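Side-chain contacts in superantigen-like protein SSL8 (Staphylococcus aureus, PDB 3R2T), which is of unknown function but, as a superantigen-like member of the staphylococcal and streptococcal toxin family, probably acts outside the bacterial cell: residues Arg190-Ile194 with Lys195-Leu199; Glu178-Ser181 with Leu182-Asp186. One frame throughout, in Å; residues are numbered along the deposited sequence. Where two conformers were deposited one is given.

Contact 1 of 2, residues Arg190-Ile194 with Lys195-Leu199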
loop_
_atom_site.group_PDB
_atom_site.type_symbol
_atom_site.label_atom_id
_atom_site.label_comp_id
_atom_site.label_asym_id
_atom_site.label_seq_id
_atom_site.Cartn_x
_atom_site.Cartn_y
_atom_site.Cartn_z
ATOM N N ARG A 190 8.105 0.985 21.583
ATOM C CA ARG A 190 9.403 1.120 20.873
ATOM C C ARG A 190 9.947 2.534 20.869
ATOM O O ARG A 190 11.164 2.728 20.939
ATOM C CB ARG A 190 9.350 0.606 19.432
ATOM C CG ARG A 190 8.930 -0.859 19.352
ATOM C CD ARG A 190 9.282 -1.470 18.038
ATOM N NE ARG A 190 8.392 -2.570 17.678
ATOM C CZ ARG A 190 8.682 -3.495 16.776
ATOM N NH1 ARG A 190 7.797 -4.454 16.479
ATOM N NH2 ARG A 190 9.860 -3.481 16.173
ATOM N N LYS A 191 9.048 3.513 20.751
ATOM C CA LYS A 191 9.413 4.927 20.785
ATOM C C LYS A 191 10.158 5.197 22.086
ATOM O O LYS A 191 11.200 5.845 22.108
ATOM C CB LYS A 191 8.136 5.779 20.718
ATOM C CG LYS A 191 8.302 7.304 20.916
ATOM C CD LYS A 191 6.930 7.987 20.734
ATOM C CE LYS A 191 6.951 9.506 20.937
ATOM N NZ LYS A 191 7.155 9.919 22.350
ATOM N N LEU A 192 9.614 4.667 23.174
ATOM C CA LEU A 192 10.208 4.845 24.484
ATOM C C LEU A 192 11.555 4.131 24.563
ATOM O O LEU A 192 12.502 4.670 25.119
ATOM C CB LEU A 192 9.256 4.362 25.556
ATOM C CG LEU A 192 9.657 4.580 27.010
ATOM C CD1 LEU A 192 8.405 4.569 27.873
ATOM C CD2 LEU A 192 10.689 3.565 27.457
ATOM N N LEU A 193 11.650 2.943 23.972
ATOM C CA LEU A 193 12.902 2.170 24.002
ATOM C C LEU A 193 13.997 2.846 23.200
ATOM O O LEU A 193 15.179 2.770 23.553
ATOM C CB LEU A 193 12.669 0.764 23.465
ATOM C CG LEU A 193 11.688 -0.070 24.286
ATOM C CD1 LEU A 193 11.412 -1.398 23.592
ATOM C CD2 LEU A 193 12.213 -0.251 25.704
ATOM N N ILE A 194 13.617 3.511 22.112
ATOM C CA ILE A 194 14.618 4.197 21.298
ATOM C C ILE A 194 15.175 5.390 22.046
ATOM O O ILE A 194 16.389 5.596 22.111
ATOM C CB ILE A 194 14.046 4.700 19.961
ATOM C CG1 ILE A 194 13.707 3.516 19.046
ATOM C CG2 ILE A 194 15.079 5.654 19.250
ATOM C CD1 ILE A 194 12.951 3.881 17.774
ATOM N N LYS A 195 14.291 6.187 22.632
ATOM C CA LYS A 195 14.730 7.399 23.323
ATOM C C LYS A 195 15.459 7.139 24.647
ATOM O O LYS A 195 16.429 7.823 24.948
ATOM C CB LYS A 195 13.549 8.373 23.490
ATOM C CG LYS A 195 12.492 7.961 24.479
ATOM C CD LYS A 195 11.145 8.626 24.155
ATOM C CE LYS A 195 10.032 8.190 25.134
ATOM N NZ LYS A 195 8.667 8.307 24.532
ATOM N N LYS A 196 15.019 6.148 25.422
ATOM C CA LYS A 196 15.672 5.850 26.710
ATOM C C LYS A 196 16.663 4.684 26.788
ATOM O O LYS A 196 17.463 4.638 27.720
ATOM C CB LYS A 196 14.589 5.611 27.746
ATOM C CG LYS A 196 13.601 6.751 27.801
ATOM C CD LYS A 196 12.506 6.565 28.833
ATOM C CE LYS A 196 13.039 6.599 30.242
ATOM N NZ LYS A 196 11.923 6.702 31.227
ATOM N N TYR A 197 16.598 3.740 25.848
ATOM C CA TYR A 197 17.494 2.575 25.856
ATOM C C TYR A 197 18.302 2.427 24.561
ATOM O O TYR A 197 18.921 1.405 24.325
ATOM C CB TYR A 197 16.686 1.308 26.143
ATOM C CG TYR A 197 16.066 1.338 27.517
ATOM C CD1 TYR A 197 16.765 0.876 28.615
ATOM C CD2 TYR A 197 14.807 1.878 27.723
ATOM C CE1 TYR A 197 16.223 0.921 29.877
ATOM C CE2 TYR A 197 14.249 1.935 28.990
ATOM C CZ TYR A 197 14.963 1.448 30.066
ATOM O OH TYR A 197 14.436 1.486 31.335
ATOM N N LYS A 198 18.300 3.470 23.738
ATOM C CA LYS A 198 19.027 3.477 22.463
ATOM C C LYS A 198 18.720 2.254 21.570
ATOM O O LYS A 198 19.609 1.680 20.940
ATOM C CB LYS A 198 20.528 3.656 22.714
ATOM C CG LYS A 198 20.821 4.931 23.538
ATOM C CD LYS A 198 22.312 5.268 23.709
ATOM C CE LYS A 198 22.970 5.693 22.394
ATOM N NZ LYS A 198 24.373 6.181 22.596
ATOM N N LEU A 199 17.449 1.867 21.517
ATOM C CA LEU A 199 17.046 0.771 20.667
ATOM C C LEU A 199 17.301 1.206 19.230
ATOM O O LEU A 199 17.033 2.356 18.861
ATOM C CB LEU A 199 15.559 0.436 20.851
ATOM C CG LEU A 199 15.034 -0.695 19.960
ATOM C CD1 LEU A 199 15.735 -2.020 20.286
ATOM C CD2 LEU A 199 13.500 -0.835 20.068
#
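The carbonyl oxygen of Leu193 is shared by two backbone donors beyond it. Tyr197 N reaches Leu193 O at 2.9 Å with a bent N-H...O angle of 140°, while Leu199 N reaches the same oxygen at 3.2 Å with a straighter 163°. Both donors stand well out of the carbonyl plane, on opposite faces, so this one oxygen serves the last helical turn and the chain leaving it. The two bonds just before it are regular i+4 to i helical bonds: Lys195 N donates to Lys191 O at 3.2 Å, and Lys196 N to Leu192 O at 2.9 Å.

The second bond to Leu193 O becomes possible because Lys198 adopts a left-handed backbone conformation (phi 52°), which folds Leu199 back against Leu193 and Ile194. Leu199 CD2 then lies 3.8 Å from Leu193 CB, and Leu199 CB is 4.0 Å from Ile194 CG1, the Ile194 and Leu199 side chains meeting at roughly a right angle. With CG of Tyr197 beside its backbone N and opposite the carbonyl carbon, the ring stands out from the helix on the side of Leu193; Leu193 CD2 approaches Tyr197 CD2 obliquely at 3.9 Å, while Leu192 CD2 comes to the ring edge.

The polar ends of Lys196, Tyr197 and Arg190 find partners outside these residues. Glu171 takes a salt bridge from Lys196 NZ on one carboxylate oxygen and is hydrogen-bonded to Tyr197 OH through the other. Arg190 spreads its guanidinium between Asp186, Tyr200 OH and the carbonyl of Asp225. Leu193 also touches Val158 and Val246, and Tyr197 touches Val158 and Leu248. What results is a C-terminal helix cap, with Lys198 left-handed and Leu199 N returning to Leu193 O, that ends the helix packed on the sheet of the toxin family's beta-grasp domain.

Contact 2 of 2, residues Glu178-Ser181 with Leu182-Asp186; sequences EEVS and LKELD
Ser181 occupies the N-cap of the helix and turns its hydroxyl onto the first turn, where Glu184 N donates to Ser181 OG over 3.1 Å at an N-H...O angle of 155°. The hydroxyl gets there because OG sits between the backbone N and the carbonyl carbon (chi1 66°), bringing it also within 3.5 Å of Glu184 CB. The carbonyl of Ser181 begins the regular helical bonding: Leu185 N donates to Ser181 O at 3.3 Å in a nearly straight bond.

Next to this cap the side chains pack closely. Val180, just before the N-cap, places CG1 3.9 Å from Leu185 CD1 and CG2 4.0 Å from Leu185 CD2, so that both methyls of the valine bear on the leucine in a hydrophobic staple. The two side chains meet at about a right angle.

On the other flank the link is less direct, made through one bound water. Glu184 extends back toward the strand, yet its carboxylate does not bond Ser181 N directly, as a capping box would require. The water instead accepts from Ser181 N at 2.9 Å and donates to Glu184 OE1 at 2.7 Å, while Glu184 OE2 forms a salt bridge with Lys188.

Strand 179-181 and the first helical turn meet at 69°. Val180 pairs through its backbone with Ile236 of strand 235-237, Leu182 and Leu185 lean on Ile236 and on Ile211 of strand 207-213, and Lys183 touches Ser135 of strand 133-141, placing the helix start between the beta-grasp sheet and the OB-fold domain.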
loop_
_atom_site.group_PDB
_atom_site.type_symbol
_atom_site.label_atom_id
_atom_site.label_comp_id
_atom_site.label_asym_id
_atom_site.label_seq_id
_atom_site.Cartn_x
_atom_site.Cartn_y
_atom_site.Cartn_z
ATOM N N GLU A 178 -9.621 2.518 26.950
ATOM C CA GLU A 178 -10.193 1.268 27.484
ATOM C C GLU A 178 -9.894 0.137 26.506
ATOM O O GLU A 178 -9.588 -1.010 26.896
ATOM C CB GLU A 178 -11.697 1.411 27.633
ATOM C CG GLU A 178 -12.073 2.517 28.610
ATOM C CD GLU A 178 -13.533 2.951 28.536
ATOM O OE1 GLU A 178 -13.893 3.859 29.317
ATOM O OE2 GLU A 178 -14.304 2.415 27.703
ATOM N N GLU A 179 -9.985 0.478 25.224
ATOM C CA GLU A 179 -9.691 -0.446 24.154
ATOM C C GLU A 179 -8.506 0.168 23.395
ATOM O O GLU A 179 -8.619 1.260 22.840
ATOM C CB GLU A 179 -10.912 -0.600 23.245
ATOM C CG GLU A 179 -10.715 -1.650 22.141
ATOM C CD GLU A 179 -11.936 -1.817 21.208
ATOM O OE1 GLU A 179 -12.052 -1.048 20.222
ATOM O OE2 GLU A 179 -12.734 -2.763 21.445
ATOM N N VAL A 180 -7.385 -0.533 23.363
ATOM C CA VAL A 180 -6.197 -0.038 22.717
ATOM C C VAL A 180 -5.662 -1.054 21.680
ATOM O O VAL A 180 -5.629 -2.261 21.928
ATOM C CB VAL A 180 -5.133 0.279 23.783
ATOM C CG1 VAL A 180 -4.653 -0.978 24.422
ATOM C CG2 VAL A 180 -3.965 1.081 23.197
ATOM N N SER A 181 -5.261 -0.559 20.508
ATOM C CA SER A 181 -4.745 -1.437 19.459
ATOM C C SER A 181 -3.330 -1.856 19.812
ATOM O O SER A 181 -2.616 -1.132 20.482
ATOM C CB SER A 181 -4.749 -0.726 18.089
ATOM O OG SER A 181 -3.822 0.375 18.051
ATOM N N LEU A 182 -2.937 -3.042 19.356
ATOM C CA LEU A 182 -1.607 -3.540 19.568
ATOM C C LEU A 182 -0.632 -2.621 18.819
ATOM O O LEU A 182 0.496 -2.453 19.225
ATOM C CB LEU A 182 -1.514 -4.942 19.017
ATOM C CG LEU A 182 -0.238 -5.740 19.210
ATOM C CD1 LEU A 182 0.018 -5.978 20.723
ATOM C CD2 LEU A 182 -0.352 -7.076 18.425
ATOM N N LYS A 183 -1.106 -2.045 17.719
ATOM C CA LYS A 183 -0.342 -1.111 16.926
ATOM C C LYS A 183 0.132 0.043 17.796
ATOM O O LYS A 183 1.336 0.390 17.793
ATOM C CB LYS A 183 -1.218 -0.586 15.783
ATOM C CG LYS A 183 -0.598 0.499 14.930
ATOM C CD LYS A 183 -1.635 1.110 14.020
ATOM C CE LYS A 183 -1.012 2.134 13.090
ATOM N NZ LYS A 183 -0.098 1.436 12.146
ATOM N N GLU A 184 -0.804 0.635 18.549
ATOM C CA GLU A 184 -0.471 1.788 19.416
ATOM C C GLU A 184 0.513 1.403 20.532
ATOM O O GLU A 184 1.481 2.115 20.774
ATOM C CB GLU A 184 -1.745 2.481 19.968
ATOM C CG GLU A 184 -1.467 3.540 21.027
ATOM C CD GLU A 184 -2.663 4.439 21.376
ATOM O OE1 GLU A 184 -3.796 4.251 20.847
ATOM O OE2 GLU A 184 -2.448 5.359 22.200
ATOM N N LEU A 185 0.270 0.271 21.185
ATOM C CA LEU A 185 1.162 -0.188 22.257
ATOM C C LEU A 185 2.547 -0.460 21.700
ATOM O O LEU A 185 3.527 -0.019 22.252
ATOM C CB LEU A 185 0.623 -1.454 22.898
ATOM C CG LEU A 185 -0.687 -1.307 23.652
ATOM C CD1 LEU A 185 -1.102 -2.642 24.248
ATOM C CD2 LEU A 185 -0.564 -0.269 24.747
ATOM N N ASP A 186 2.604 -1.187 20.588
ATOM C CA ASP A 186 3.860 -1.514 19.916
ATOM C C ASP A 186 4.695 -0.288 19.579
ATOM O O ASP A 186 5.896 -0.258 19.841
ATOM C CB ASP A 186 3.558 -2.235 18.609
ATOM C CG ASP A 186 4.822 -2.463 17.746
ATOM O OD1 ASP A 186 4.867 -1.916 16.626
ATOM O OD2 ASP A 186 5.771 -3.149 18.190
HETATM O O HOH W 1 -5.145 2.199 19.771
#

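Overall arrangement
Coming from the N terminus, the chain meets contact 2 first, where strand 179-181 turns into helix 182-197, and then contact 1, where that helix ends. Each is formed by consecutive residues, so neither closes a long loop; they follow in series without nesting or crossing, their centres about 18 Å apart. Contact 2 sets the start of the helix beside the two-stranded 179-181/235-237 sheet and near the OB-fold strand 133-141, whereas contact 1 sets its end against strands 156-160 and 241-248 of the five-stranded sheet. Residues of both contacts, Asp186 and Arg190, meet Tyr67 of helix 57-68.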